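Local coordinates for alternansucrase (Leuconostoc mesenteroides, PDB 6HVG), which belongs to glycoside hydrolase family 70 and combines a TIM-type (beta/alpha)8 barrel with repeats resembling those of choline- and cell-wall-binding modules, at residues Ala613-Ile618 against Gln1136-Ala1141; Asn1140-Leu1145 against Met1150-Asp1155; Val1065-Lys1070 against Phe1082-Gln1087; Leu597-Leu600 against Ser605-Gly608; Phe1049-Ala1054 against Asn1108-Thr1113. All blocks are in the same frame, centred on the assembly; numbering follows the deposited sequence.

How the contacts relate
From the N-terminal side, contact 4 closes first, packing helix 603-608 beside the end of helix 587-601. Contact 1 opens just afterwards, on the approach to strand 617-620, and closes more than 500 residues later on helix 1135-1147. Inside that long loop, contact 5 joins two loops after strand 1045-1047 and helix 1102-1105, and contact 3 nests inside contact 5, setting helix 1063-1075 on strand 1081-1083. Contact 2 starts on Asn1140 and Ala1141, where contact 1 ends, and carries the chain into strand 1151-1156. That strand pairs with 617-620 and 1081-1083, so contacts 1, 2 and 3 reach one parallel sheet; Tyr1110 of contact 5 makes a weak hydrogen bond to Asp1155.

Contact 1: residues Ala613-Ile618 against Gln1136-Ala1141; sequences ANFDGI and QDLRNA
Leu1138 and Arg1139 turn one side of an outer helix of the (beta/alpha)8 barrel toward Phe615 and Ala613, on the loop that runs into strand 617-620. The segments are 518 residues apart in sequence yet adjacent in the barrel, because strand 617-620 pairs with strand 1151-1156, which follows helix 1135-1147 in the chain. Along 1136-1141, Gln1136 comes first and stays on the outer side, with its CA lying 3.7 Å above the Arg1139 guanidinium plane, toward the rim. Leu1138 follows and points CD1 at the ring of Phe615, 4.0 Å from CZ, the two side chains crossing nearly at right angles. The leucine gets there with CG anti to the backbone N (chi1 174°). Arg1139 is next: its CB lies 3.6 Å from Ala613 CB, and its carbonyl O lies 3.5 Å from the same methyl. Beyond CD the arginine leads away from the loop to a salt bridge between NH1 and Asp1135, while NH2 makes a weak bond to Gln1136 OE1. One residue further, Asn1140 OD1 accepts from Gln1136 NE2 at 3.1 Å, the donor standing 40° above the carbonyl plane.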
# COMPACT_ATOMS: atom_id res chain seq x y z
N ALA A 613 9.48 35.11 -12.89
CA ALA A 613 9.50 33.67 -13.05
C ALA A 613 9.46 32.95 -11.69
O ALA A 613 10.09 31.91 -11.53
CB ALA A 613 10.73 33.28 -13.86
N ASN A 614 8.71 33.50 -10.74
CA ASN A 614 8.65 32.97 -9.36
C ASN A 614 7.32 32.32 -9.02
O ASN A 614 6.28 32.81 -9.41
CB ASN A 614 8.88 34.10 -8.35
CG ASN A 614 10.31 34.58 -8.31
OD1 ASN A 614 11.22 33.93 -8.82
ND2 ASN A 614 10.53 35.71 -7.68
N PHE A 615 7.34 31.21 -8.30
CA PHE A 615 6.10 30.55 -7.87
C PHE A 615 5.35 31.49 -6.92
O PHE A 615 5.98 32.26 -6.19
CB PHE A 615 6.40 29.21 -7.16
CG PHE A 615 6.76 28.07 -8.09
CD1 PHE A 615 5.78 27.39 -8.82
CD2 PHE A 615 8.06 27.63 -8.20
CE1 PHE A 615 6.09 26.34 -9.65
CE2 PHE A 615 8.39 26.57 -9.02
CZ PHE A 615 7.40 25.93 -9.75
N ASP A 616 4.03 31.41 -6.90
CA ASP A 616 3.20 32.32 -6.08
C ASP A 616 2.62 31.68 -4.85
O ASP A 616 2.41 32.35 -3.85
CB ASP A 616 2.03 32.88 -6.90
CG ASP A 616 2.48 33.51 -8.20
OD1 ASP A 616 2.95 34.68 -8.19
OD2 ASP A 616 2.40 32.80 -9.21
N GLY A 617 2.31 30.39 -4.93
CA GLY A 617 1.74 29.67 -3.81
C GLY A 617 2.30 28.28 -3.76
O GLY A 617 3.09 27.90 -4.61
N ILE A 618 1.87 27.49 -2.78
CA ILE A 618 2.35 26.11 -2.64
C ILE A 618 1.22 25.11 -2.42
O ILE A 618 0.16 25.47 -1.96
CB ILE A 618 3.34 25.98 -1.47
CG1 ILE A 618 2.66 26.41 -0.17
CG2 ILE A 618 4.60 26.80 -1.71
CD1 ILE A 618 3.45 26.10 1.08
N GLN A 1136 15.07 26.62 -17.52
CA GLN A 1136 14.58 27.76 -18.32
C GLN A 1136 13.14 27.51 -18.80
O GLN A 1136 12.32 28.42 -18.76
CB GLN A 1136 15.49 28.05 -19.52
CG GLN A 1136 15.20 29.38 -20.21
CD GLN A 1136 15.58 30.59 -19.35
OE1 GLN A 1136 16.76 30.79 -19.05
NE2 GLN A 1136 14.57 31.38 -18.95
N ASP A 1137 12.84 26.28 -19.21
CA ASP A 1137 11.48 25.95 -19.63
C ASP A 1137 10.47 26.26 -18.52
O ASP A 1137 9.36 26.73 -18.80
CB ASP A 1137 11.36 24.49 -20.05
CG ASP A 1137 12.07 24.19 -21.35
OD1 ASP A 1137 12.14 25.07 -22.23
OD2 ASP A 1137 12.55 23.04 -21.50
N LEU A 1138 10.86 25.98 -17.28
CA LEU A 1138 10.01 26.22 -16.12
C LEU A 1138 9.82 27.72 -15.86
O LEU A 1138 8.70 28.19 -15.65
CB LEU A 1138 10.59 25.54 -14.88
CG LEU A 1138 9.91 25.79 -13.54
CD1 LEU A 1138 8.43 25.42 -13.55
CD2 LEU A 1138 10.65 25.03 -12.46
N ARG A 1139 10.91 28.47 -15.89
CA ARG A 1139 10.84 29.92 -15.71
C ARG A 1139 10.00 30.57 -16.82
O ARG A 1139 9.25 31.50 -16.55
CB ARG A 1139 12.25 30.53 -15.63
CG ARG A 1139 12.99 30.17 -14.34
CD ARG A 1139 14.22 31.03 -14.12
NE ARG A 1139 15.21 30.83 -15.18
CZ ARG A 1139 16.13 29.87 -15.20
NH1 ARG A 1139 16.23 28.99 -14.22
NH2 ARG A 1139 16.94 29.77 -16.22
N ASN A 1140 10.11 30.07 -18.04
CA ASN A 1140 9.29 30.58 -19.15
C ASN A 1140 7.82 30.22 -18.95
O ASN A 1140 6.92 31.00 -19.25
CB ASN A 1140 9.78 30.04 -20.51
CG ASN A 1140 11.15 30.57 -20.91
OD1 ASN A 1140 11.72 31.44 -20.24
ND2 ASN A 1140 11.70 30.02 -21.97
N ALA A 1141 7.57 29.01 -18.47
CA ALA A 1141 6.21 28.56 -18.21
C ALA A 1141 5.56 29.43 -17.13
O ALA A 1141 4.40 29.79 -17.25
CB ALA A 1141 6.21 27.11 -17.79

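Contact 2: residues Asn1140-Leu1145 against Met1150-Asp1155; sequences NAIEAL and MQAIAD
Leu1145 and Met1150 form the middle of this contact, with methyl CD2 of the leucine 3.5 Å from CE of the methionine and 4.0 Å from its SD. The two side chains cross obliquely, and Met1150 bends at its last torsion (chi3 -80°), which swings CE back toward the leucine. The other leucine branch serves the strand: Leu1145 CD1 lies 4.3 Å from Ala1152 CB. One helical turn earlier Ile1142 rests CG1 on that same methyl, 3.9 Å from Ala1152 CB, so a single small residue receives both helix side chains. Helix 1135-1147 and strand 1151-1156 are consecutive helix and strand of the (beta/alpha)8 barrel, and the strand is flanked by strands 617-620 and 1081-1083 in the parallel sheet. The apolar layer continues onto the adjacent strand 1081-1083, where Leu1145 touches Phe1082, while Met1150 packs on Phe1074 of helix 1063-1075. Toward the chain reversal the contact becomes polar. Met1150 N gives its hydrogen to Leu1145 O at 2.7 Å, with an N-H...O angle of 159° and the donor tilted 30° from the carbonyl plane; the bond clasps the turn between helix and strand. On the side of the strand turned from the helix, Gln1151 uses both ends of its amide, OE1 accepting from Leu655 N and NE2 donating to Asn652 O. Asp616 OD2 takes the backbone N-H of Ala1152, and at the far end of the strand Asp1155 OD1 is in a salt bridge with Arg619.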
# COMPACT_ATOMS: atom_id res chain seq x y z
N ASN A 1140 10.11 30.07 -18.04
CA ASN A 1140 9.29 30.58 -19.15
C ASN A 1140 7.82 30.22 -18.95
O ASN A 1140 6.92 31.00 -19.25
CB ASN A 1140 9.78 30.04 -20.51
CG ASN A 1140 11.15 30.57 -20.91
OD1 ASN A 1140 11.72 31.44 -20.24
ND2 ASN A 1140 11.70 30.02 -21.97
N ALA A 1141 7.57 29.01 -18.47
CA ALA A 1141 6.21 28.56 -18.21
C ALA A 1141 5.56 29.43 -17.13
O ALA A 1141 4.40 29.79 -17.25
CB ALA A 1141 6.21 27.11 -17.79
N ILE A 1142 6.30 29.73 -16.08
CA ILE A 1142 5.79 30.51 -14.97
C ILE A 1142 5.53 31.96 -15.39
O ILE A 1142 4.49 32.52 -15.05
CB ILE A 1142 6.77 30.44 -13.76
CG1 ILE A 1142 6.64 29.09 -13.08
CG2 ILE A 1142 6.48 31.54 -12.73
CD1 ILE A 1142 7.72 28.80 -12.06
N GLU A 1143 6.46 32.55 -16.13
CA GLU A 1143 6.29 33.92 -16.65
C GLU A 1143 5.04 34.01 -17.53
O GLU A 1143 4.21 34.90 -17.35
CB GLU A 1143 7.52 34.35 -17.44
CG GLU A 1143 7.57 35.83 -17.79
CD GLU A 1143 8.88 36.24 -18.43
OE1 GLU A 1143 9.43 35.43 -19.22
OE2 GLU A 1143 9.34 37.38 -18.17
N ALA A 1144 4.91 33.07 -18.47
CA ALA A 1144 3.78 33.00 -19.36
C ALA A 1144 2.46 32.97 -18.60
O ALA A 1144 1.45 33.52 -19.06
CB ALA A 1144 3.89 31.79 -20.28
N LEU A 1145 2.44 32.30 -17.45
CA LEU A 1145 1.22 32.26 -16.64
C LEU A 1145 0.96 33.61 -15.99
O LEU A 1145 -0.19 34.00 -15.87
CB LEU A 1145 1.29 31.15 -15.60
CG LEU A 1145 1.31 29.73 -16.15
CD1 LEU A 1145 1.84 28.76 -15.12
CD2 LEU A 1145 -0.07 29.32 -16.64
N MET A 1150 -2.35 34.42 -14.29
CA MET A 1150 -2.49 33.20 -13.49
C MET A 1150 -1.30 33.04 -12.57
O MET A 1150 -0.19 33.44 -12.91
CB MET A 1150 -2.56 31.99 -14.39
CG MET A 1150 -3.89 31.84 -15.11
SD MET A 1150 -3.93 30.39 -16.16
CE MET A 1150 -3.04 31.01 -17.58
N GLN A 1151 -1.54 32.45 -11.41
CA GLN A 1151 -0.50 32.12 -10.46
C GLN A 1151 0.09 30.74 -10.73
O GLN A 1151 -0.52 29.92 -11.37
CB GLN A 1151 -1.06 32.13 -9.05
CG GLN A 1151 -1.53 33.47 -8.52
CD GLN A 1151 -2.15 33.32 -7.15
OE1 GLN A 1151 -1.76 32.45 -6.36
NE2 GLN A 1151 -3.13 34.16 -6.86
N ALA A 1152 1.29 30.51 -10.21
CA ALA A 1152 1.94 29.20 -10.33
C ALA A 1152 2.15 28.59 -8.95
O ALA A 1152 2.74 29.22 -8.04
CB ALA A 1152 3.27 29.32 -11.06
N ILE A 1153 1.68 27.36 -8.79
CA ILE A 1153 1.80 26.64 -7.52
C ILE A 1153 2.97 25.68 -7.55
O ILE A 1153 3.09 24.85 -8.45
CB ILE A 1153 0.50 25.88 -7.16
CG1 ILE A 1153 -0.55 26.85 -6.64
CG2 ILE A 1153 0.75 24.86 -6.09
CD1 ILE A 1153 -1.94 26.27 -6.70
N ALA A 1154 3.82 25.78 -6.53
CA ALA A 1154 4.94 24.87 -6.34
C ALA A 1154 4.51 23.71 -5.46
O ALA A 1154 3.91 23.93 -4.43
CB ALA A 1154 6.08 25.62 -5.66
N ASP A 1155 4.83 22.49 -5.86
CA ASP A 1155 4.56 21.32 -5.01
C ASP A 1155 5.68 21.20 -3.97
O ASP A 1155 6.81 20.89 -4.31
CB ASP A 1155 4.46 20.03 -5.84
CG ASP A 1155 3.35 19.10 -5.35
OD1 ASP A 1155 3.13 19.02 -4.14
OD2 ASP A 1155 2.68 18.45 -6.17

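Contact 3: residues Val1065-Lys1070 against Phe1082-Gln1087; sequences VVIATK and FELAPQ
Apolar packing makes this contact: the delta methyl of Ile1067 touches both Phe1082 and Leu1084, which lie side by side in front of it. Ile1067 CD1 lies 3.8 Å from Phe1082 CE1 and 3.5 Å from Leu1084 CD2, while CG1 of the isoleucine sits 4.0 Å from Phe1082 CZ. Isoleucine and phenylalanine come at each other from opposite directions. CG2, the second isoleucine branch, stands 4.2 Å above one face of the Phe1082 ring, offset toward its rim. Phe1082 reaches from the strand toward the helix with CG anti to the backbone N (chi1 -158°). Aromatic contacts set its ring further, since it makes T-shaped meetings with Tyr1046 and Phe1074. These residues belong to one beta-alpha-beta unit of the barrel, strand 1045-1047, helix 1063-1075 and strand 1081-1083, and the contact seals the helix against the second strand of that crossover. Hydrogen bonds flank this packing. In the helix, Val1066 O accepts both from Lys1070 N and from the Thr1069 hydroxyl, whose OG1 is 3.1 Å away. Past the strand, Gln1087 NE2 folds back to Ala1085 O at 2.8 Å, approaching from 53° above the carbonyl plane. The other end of that amide, Gln1087 OE1, receives Asn1064 ND2 from helix 1063-1075 and so ties the loop after the strand to the same helix. Glu1083, next in the strand, forms a salt bridge through OE1 with Arg823.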
# COMPACT_ATOMS: atom_id res chain seq x y z
N VAL A 1065 7.10 23.70 -21.87
CA VAL A 1065 7.13 24.40 -23.15
C VAL A 1065 5.70 24.57 -23.64
O VAL A 1065 5.26 25.68 -23.95
CB VAL A 1065 7.98 23.64 -24.19
CG1 VAL A 1065 7.81 24.25 -25.58
CG2 VAL A 1065 9.46 23.64 -23.78
N VAL A 1066 4.96 23.47 -23.66
CA VAL A 1066 3.54 23.49 -24.05
C VAL A 1066 2.72 24.46 -23.18
O VAL A 1066 1.92 25.20 -23.71
CB VAL A 1066 2.92 22.08 -24.04
CG1 VAL A 1066 1.42 22.13 -24.28
CG2 VAL A 1066 3.57 21.22 -25.12
N ILE A 1067 2.94 24.47 -21.87
CA ILE A 1067 2.19 25.37 -20.98
C ILE A 1067 2.41 26.82 -21.40
O ILE A 1067 1.45 27.60 -21.41
CB ILE A 1067 2.54 25.14 -19.49
CG1 ILE A 1067 2.00 23.79 -19.00
CG2 ILE A 1067 1.94 26.23 -18.59
CD1 ILE A 1067 2.62 23.29 -17.71
N ALA A 1068 3.64 27.18 -21.77
CA ALA A 1068 3.93 28.54 -22.23
C ALA A 1068 3.17 28.91 -23.50
O ALA A 1068 2.55 29.98 -23.55
CB ALA A 1068 5.43 28.72 -22.43
N THR A 1069 3.18 28.06 -24.52
CA THR A 1069 2.43 28.36 -25.74
C THR A 1069 0.91 28.42 -25.47
O THR A 1069 0.23 29.24 -26.08
CB THR A 1069 2.73 27.38 -26.91
OG1 THR A 1069 2.18 26.09 -26.63
CG2 THR A 1069 4.25 27.24 -27.16
N LYS A 1070 0.42 27.61 -24.54
CA LYS A 1070 -1.03 27.47 -24.29
C LYS A 1070 -1.62 28.27 -23.09
O LYS A 1070 -2.80 28.12 -22.77
CB LYS A 1070 -1.37 25.98 -24.09
CG LYS A 1070 -1.99 25.28 -25.28
CD LYS A 1070 -1.00 24.91 -26.36
CE LYS A 1070 -1.69 24.06 -27.44
NZ LYS A 1070 -2.88 24.74 -28.07
N PHE A 1082 -2.36 27.93 -11.50
CA PHE A 1082 -1.94 26.74 -12.22
C PHE A 1082 -1.08 25.88 -11.30
O PHE A 1082 0.02 26.28 -10.91
CB PHE A 1082 -1.13 27.11 -13.44
CG PHE A 1082 -1.10 26.03 -14.51
CD1 PHE A 1082 -0.30 24.91 -14.36
CD2 PHE A 1082 -1.87 26.15 -15.66
CE1 PHE A 1082 -0.29 23.93 -15.33
CE2 PHE A 1082 -1.84 25.19 -16.63
CZ PHE A 1082 -1.05 24.08 -16.47
N GLU A 1083 -1.60 24.72 -10.92
CA GLU A 1083 -0.85 23.80 -10.08
C GLU A 1083 -0.00 22.96 -10.99
O GLU A 1083 -0.52 22.11 -11.71
CB GLU A 1083 -1.77 22.93 -9.22
CG GLU A 1083 -1.06 22.17 -8.13
CD GLU A 1083 -1.88 21.02 -7.57
OE1 GLU A 1083 -3.09 21.20 -7.31
OE2 GLU A 1083 -1.30 19.90 -7.41
N LEU A 1084 1.30 23.24 -10.98
CA LEU A 1084 2.29 22.51 -11.79
C LEU A 1084 2.77 21.29 -11.02
O LEU A 1084 2.85 21.32 -9.80
CB LEU A 1084 3.50 23.40 -12.09
CG LEU A 1084 3.26 24.57 -13.03
CD1 LEU A 1084 4.05 25.78 -12.60
CD2 LEU A 1084 3.62 24.22 -14.46
N ALA A 1085 3.13 20.25 -11.75
CA ALA A 1085 3.74 19.07 -11.16
C ALA A 1085 4.99 19.45 -10.36
O ALA A 1085 5.53 20.55 -10.55
CB ALA A 1085 4.11 18.08 -12.24
N PRO A 1086 5.42 18.57 -9.44
CA PRO A 1086 6.68 18.80 -8.73
C PRO A 1086 7.83 18.73 -9.71
O PRO A 1086 7.95 17.75 -10.46
CB PRO A 1086 6.74 17.64 -7.75
CG PRO A 1086 5.87 16.58 -8.36
CD PRO A 1086 4.75 17.36 -8.97
N GLN A 1087 8.67 19.76 -9.70
CA GLN A 1087 9.67 19.95 -10.76
C GLN A 1087 11.03 19.36 -10.45
O GLN A 1087 12.01 19.62 -11.17
CB GLN A 1087 9.83 21.43 -11.04
CG GLN A 1087 8.55 22.09 -11.52
CD GLN A 1087 8.12 21.56 -12.85
OE1 GLN A 1087 8.90 21.54 -13.79
NE2 GLN A 1087 6.86 21.12 -12.94

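Contact 4: residues Leu597-Leu600 against Ser605-Gly608; sequences LHYL and SITG
Ile606 and Thr607 lean on His598 and Tyr599 where the short helix 603-608 packs beside the end of helix 587-601, which it closely follows, two helices on the outside of the (beta/alpha)8 barrel that precede strand 617-620. The apolar part centres on one methyl. Ile606 CD1 comes 4.1 Å from the backbone CA of Tyr599 and 4.4 Å from its ring atom CD1, and it also lies 4.3 Å from His598 CD2, so one methyl touches the tyrosine backbone and both rings. Thr607 adds its methyl, CG2 standing 4.0 Å from Tyr599 OH, the two side chains crossing at about a right angle. Further rings gather round Tyr599 and His598: Tyr599 makes a T-shaped contact with Tyr1116 and also meets the rings of Tyr1207 and Phe603, while His598 meets Phe1211. On the inner side of helix 587-601, Leu597 and Leu600 both touch Trp1156 of strand 1151-1156. The polar ends are satisfied away from the interface between the helices. His598 ND1 pairs with the hydroxyl of Tyr637, and Ser605 OG is hydrogen-bonded to Asn614 ND2 and Asp611 OD1, joining the short helix to the loop before strand 617-620. In Thr607 the hydroxyl sits between the backbone N and the carbonyl carbon (chi1 52°), which lets OG1 bond back to Phe603 O within its own helix and leaves CG2 facing the tyrosine.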
# COMPACT_ATOMS: atom_id res chain seq x y z
N LEU A 597 11.66 26.35 0.78
CA LEU A 597 10.43 27.09 0.50
C LEU A 597 10.72 28.46 -0.05
O LEU A 597 10.06 28.90 -0.98
CB LEU A 597 9.58 27.22 1.75
CG LEU A 597 8.29 28.01 1.62
CD1 LEU A 597 7.35 27.39 0.59
CD2 LEU A 597 7.64 28.11 2.98
N HIS A 598 11.69 29.14 0.52
CA HIS A 598 12.10 30.45 0.00
C HIS A 598 12.60 30.27 -1.41
O HIS A 598 12.23 31.04 -2.30
CB HIS A 598 13.19 31.04 0.87
CG HIS A 598 13.68 32.37 0.40
ND1 HIS A 598 13.09 33.56 0.78
CD2 HIS A 598 14.75 32.71 -0.36
CE1 HIS A 598 13.75 34.57 0.25
NE2 HIS A 598 14.77 34.08 -0.44
N TYR A 599 13.43 29.25 -1.61
CA TYR A 599 14.02 28.98 -2.92
C TYR A 599 12.96 28.79 -4.00
O TYR A 599 13.14 29.27 -5.12
CB TYR A 599 14.92 27.76 -2.83
CG TYR A 599 15.46 27.22 -4.13
CD1 TYR A 599 16.61 27.73 -4.69
CD2 TYR A 599 14.85 26.16 -4.77
CE1 TYR A 599 17.14 27.19 -5.85
CE2 TYR A 599 15.37 25.61 -5.92
CZ TYR A 599 16.52 26.12 -6.45
OH TYR A 599 17.05 25.60 -7.61
N LEU A 600 11.86 28.13 -3.66
CA LEU A 600 10.79 27.91 -4.64
C LEU A 600 10.01 29.20 -4.91
O LEU A 600 9.71 29.51 -6.06
CB LEU A 600 9.85 26.79 -4.18
CG LEU A 600 10.48 25.40 -4.09
CD1 LEU A 600 9.64 24.47 -3.25
CD2 LEU A 600 10.74 24.78 -5.46
N SER A 605 14.01 34.66 -9.38
CA SER A 605 14.97 35.67 -8.94
C SER A 605 16.37 35.09 -8.74
O SER A 605 17.36 35.69 -9.15
CB SER A 605 14.51 36.32 -7.64
OG SER A 605 13.20 36.85 -7.75
N ILE A 606 16.42 33.92 -8.11
CA ILE A 606 17.68 33.28 -7.73
C ILE A 606 18.38 32.61 -8.91
O ILE A 606 19.58 32.76 -9.07
CB ILE A 606 17.42 32.24 -6.64
CG1 ILE A 606 16.98 32.95 -5.35
CG2 ILE A 606 18.65 31.38 -6.38
CD1 ILE A 606 16.21 32.08 -4.40
N THR A 607 17.62 31.89 -9.73
CA THR A 607 18.19 31.09 -10.82
C THR A 607 18.27 31.81 -12.18
O THR A 607 19.09 31.43 -13.01
CB THR A 607 17.41 29.77 -10.98
OG1 THR A 607 16.01 30.04 -11.10
CG2 THR A 607 17.62 28.89 -9.77
N GLY A 608 17.45 32.83 -12.40
CA GLY A 608 17.47 33.59 -13.65
C GLY A 608 17.40 35.10 -13.55
O GLY A 608 17.21 35.76 -14.57

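Contact 5: residues Phe1049-Ala1054 against Asn1108-Thr1113; sequences FSNFQA and NGYAFT
With CG of Phe1049 between its backbone N and carbonyl carbon (chi1 70°) and CG of Tyr1110 anti to its carbonyl carbon (chi1 -78°), the two rings are brought together. These loops lie beyond strand 1045-1047 and helix 1102-1105, at the end of the (beta/alpha)8 barrel where its strands terminate, the face that carries the active site in TIM barrels generally. The two side chains cross at about a right angle, with Tyr1110 OH at the edge of the phenylalanine ring, 3.6 Å from CZ of Phe1049. CE2 of Phe1049 and CE2 of Tyr1110 are 4.1 Å apart. His752 meets both rings, nearly parallel to that of Tyr1110, and the tyrosine hydroxyl has a weak hydrogen bond to Asp1155. Asn1051 OD1 lies in the plane of both aromatic rings, at their edges, 3.9 Å from Tyr1110 CD2. The same oxygen is 2.9 Å from Asn1108 ND2, but the angle is too poor for a hydrogen bond; Asn1108 ND2 instead donates to Asp1103 OD1. At its other end Asn1108 closes an Asx turn, OD1 accepting from Tyr1110 N at 2.8 Å and so holding that backbone N. The Asn1051 loop is braced likewise: a type I turn runs from Ser1050 to Gln1053, Ser1050 OG forms an ST turn with Phe1052 N, and Ser1050 N donates to Gln1053 OE1 at 2.9 Å, in the carbonyl plane and on a lone pair.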
# COMPACT_ATOMS: atom_id res chain seq x y z
N PHE A 1049 -1.20 18.22 -14.64
CA PHE A 1049 -0.28 17.19 -14.95
C PHE A 1049 -0.94 15.92 -14.55
O PHE A 1049 -1.90 15.91 -13.80
CB PHE A 1049 1.03 17.36 -14.19
CG PHE A 1049 0.92 17.10 -12.73
CD1 PHE A 1049 0.43 18.07 -11.87
CD2 PHE A 1049 1.34 15.87 -12.19
CE1 PHE A 1049 0.32 17.83 -10.52
CE2 PHE A 1049 1.26 15.65 -10.85
CZ PHE A 1049 0.74 16.62 -10.00
N SER A 1050 -0.40 14.83 -15.06
CA SER A 1050 -0.81 13.48 -14.69
C SER A 1050 0.45 12.69 -14.41
O SER A 1050 1.45 12.86 -15.11
CB SER A 1050 -1.56 12.87 -15.84
OG SER A 1050 -1.53 11.46 -15.78
N ASN A 1051 0.42 11.84 -13.38
CA ASN A 1051 1.58 11.00 -13.08
C ASN A 1051 1.94 10.00 -14.15
O ASN A 1051 3.05 9.47 -14.14
CB ASN A 1051 1.37 10.23 -11.79
CG ASN A 1051 1.64 11.07 -10.57
OD1 ASN A 1051 2.52 11.94 -10.58
ND2 ASN A 1051 0.90 10.82 -9.49
N PHE A 1052 1.02 9.75 -15.09
CA PHE A 1052 1.22 8.72 -16.08
C PHE A 1052 1.50 9.22 -17.48
O PHE A 1052 1.45 8.46 -18.44
CB PHE A 1052 0.04 7.79 -16.00
CG PHE A 1052 -0.12 7.21 -14.62
CD1 PHE A 1052 -0.76 7.92 -13.63
CD2 PHE A 1052 0.44 6.00 -14.29
CE1 PHE A 1052 -0.87 7.41 -12.36
CE2 PHE A 1052 0.31 5.46 -13.03
CZ PHE A 1052 -0.34 6.17 -12.06
N GLN A 1053 1.87 10.49 -17.59
CA GLN A 1053 2.33 11.05 -18.84
C GLN A 1053 3.54 10.27 -19.30
O GLN A 1053 4.34 9.83 -18.50
CB GLN A 1053 2.73 12.51 -18.66
CG GLN A 1053 1.57 13.47 -18.42
CD GLN A 1053 2.02 14.88 -18.04
OE1 GLN A 1053 1.41 15.52 -17.19
NE2 GLN A 1053 3.07 15.37 -18.70
N ALA A 1054 3.68 10.10 -20.61
CA ALA A 1054 4.91 9.58 -21.18
C ALA A 1054 6.04 10.61 -21.11
O ALA A 1054 5.81 11.80 -20.92
CB ALA A 1054 4.67 9.19 -22.63
N ASN A 1108 7.82 11.19 -12.28
CA ASN A 1108 6.79 12.20 -12.15
C ASN A 1108 7.18 13.38 -11.28
O ASN A 1108 6.45 14.39 -11.23
CB ASN A 1108 5.46 11.59 -11.68
CG ASN A 1108 5.54 11.01 -10.30
OD1 ASN A 1108 6.33 11.46 -9.48
ND2 ASN A 1108 4.67 10.06 -10.02
N GLY A 1109 8.31 13.25 -10.59
CA GLY A 1109 8.84 14.36 -9.79
C GLY A 1109 8.59 14.27 -8.30
O GLY A 1109 9.23 14.98 -7.54
N TYR A 1110 7.67 13.39 -7.89
CA TYR A 1110 7.44 13.13 -6.47
C TYR A 1110 8.56 12.34 -5.81
O TYR A 1110 8.69 12.38 -4.59
CB TYR A 1110 6.10 12.44 -6.23
CG TYR A 1110 4.95 13.40 -6.30
CD1 TYR A 1110 4.75 14.36 -5.31
CD2 TYR A 1110 4.09 13.40 -7.38
CE1 TYR A 1110 3.71 15.26 -5.38
CE2 TYR A 1110 3.05 14.30 -7.45
CZ TYR A 1110 2.86 15.23 -6.46
OH TYR A 1110 1.83 16.12 -6.57
N ALA A 1111 9.37 11.64 -6.60
CA ALA A 1111 10.52 10.90 -6.08
C ALA A 1111 11.79 11.52 -6.65
O ALA A 1111 12.03 11.44 -7.83
CB ALA A 1111 10.43 9.43 -6.45
N PHE A 1112 12.60 12.10 -5.78
CA PHE A 1112 13.75 12.84 -6.21
C PHE A 1112 14.97 12.62 -5.32
O PHE A 1112 14.84 12.31 -4.16
CB PHE A 1112 13.43 14.34 -6.23
CG PHE A 1112 12.68 14.82 -5.02
CD1 PHE A 1112 13.37 15.17 -3.86
CD2 PHE A 1112 11.30 14.92 -5.04
CE1 PHE A 1112 12.69 15.59 -2.75
CE2 PHE A 1112 10.60 15.36 -3.93
CZ PHE A 1112 11.31 15.69 -2.77
N THR A 1113 16.14 12.80 -5.91
CA THR A 1113 17.42 12.76 -5.20
C THR A 1113 17.86 14.14 -4.72
O THR A 1113 18.36 14.28 -3.61
CB THR A 1113 18.53 12.23 -6.13
OG1 THR A 1113 18.43 12.91 -7.40
CG2 THR A 1113 18.38 10.71 -6.31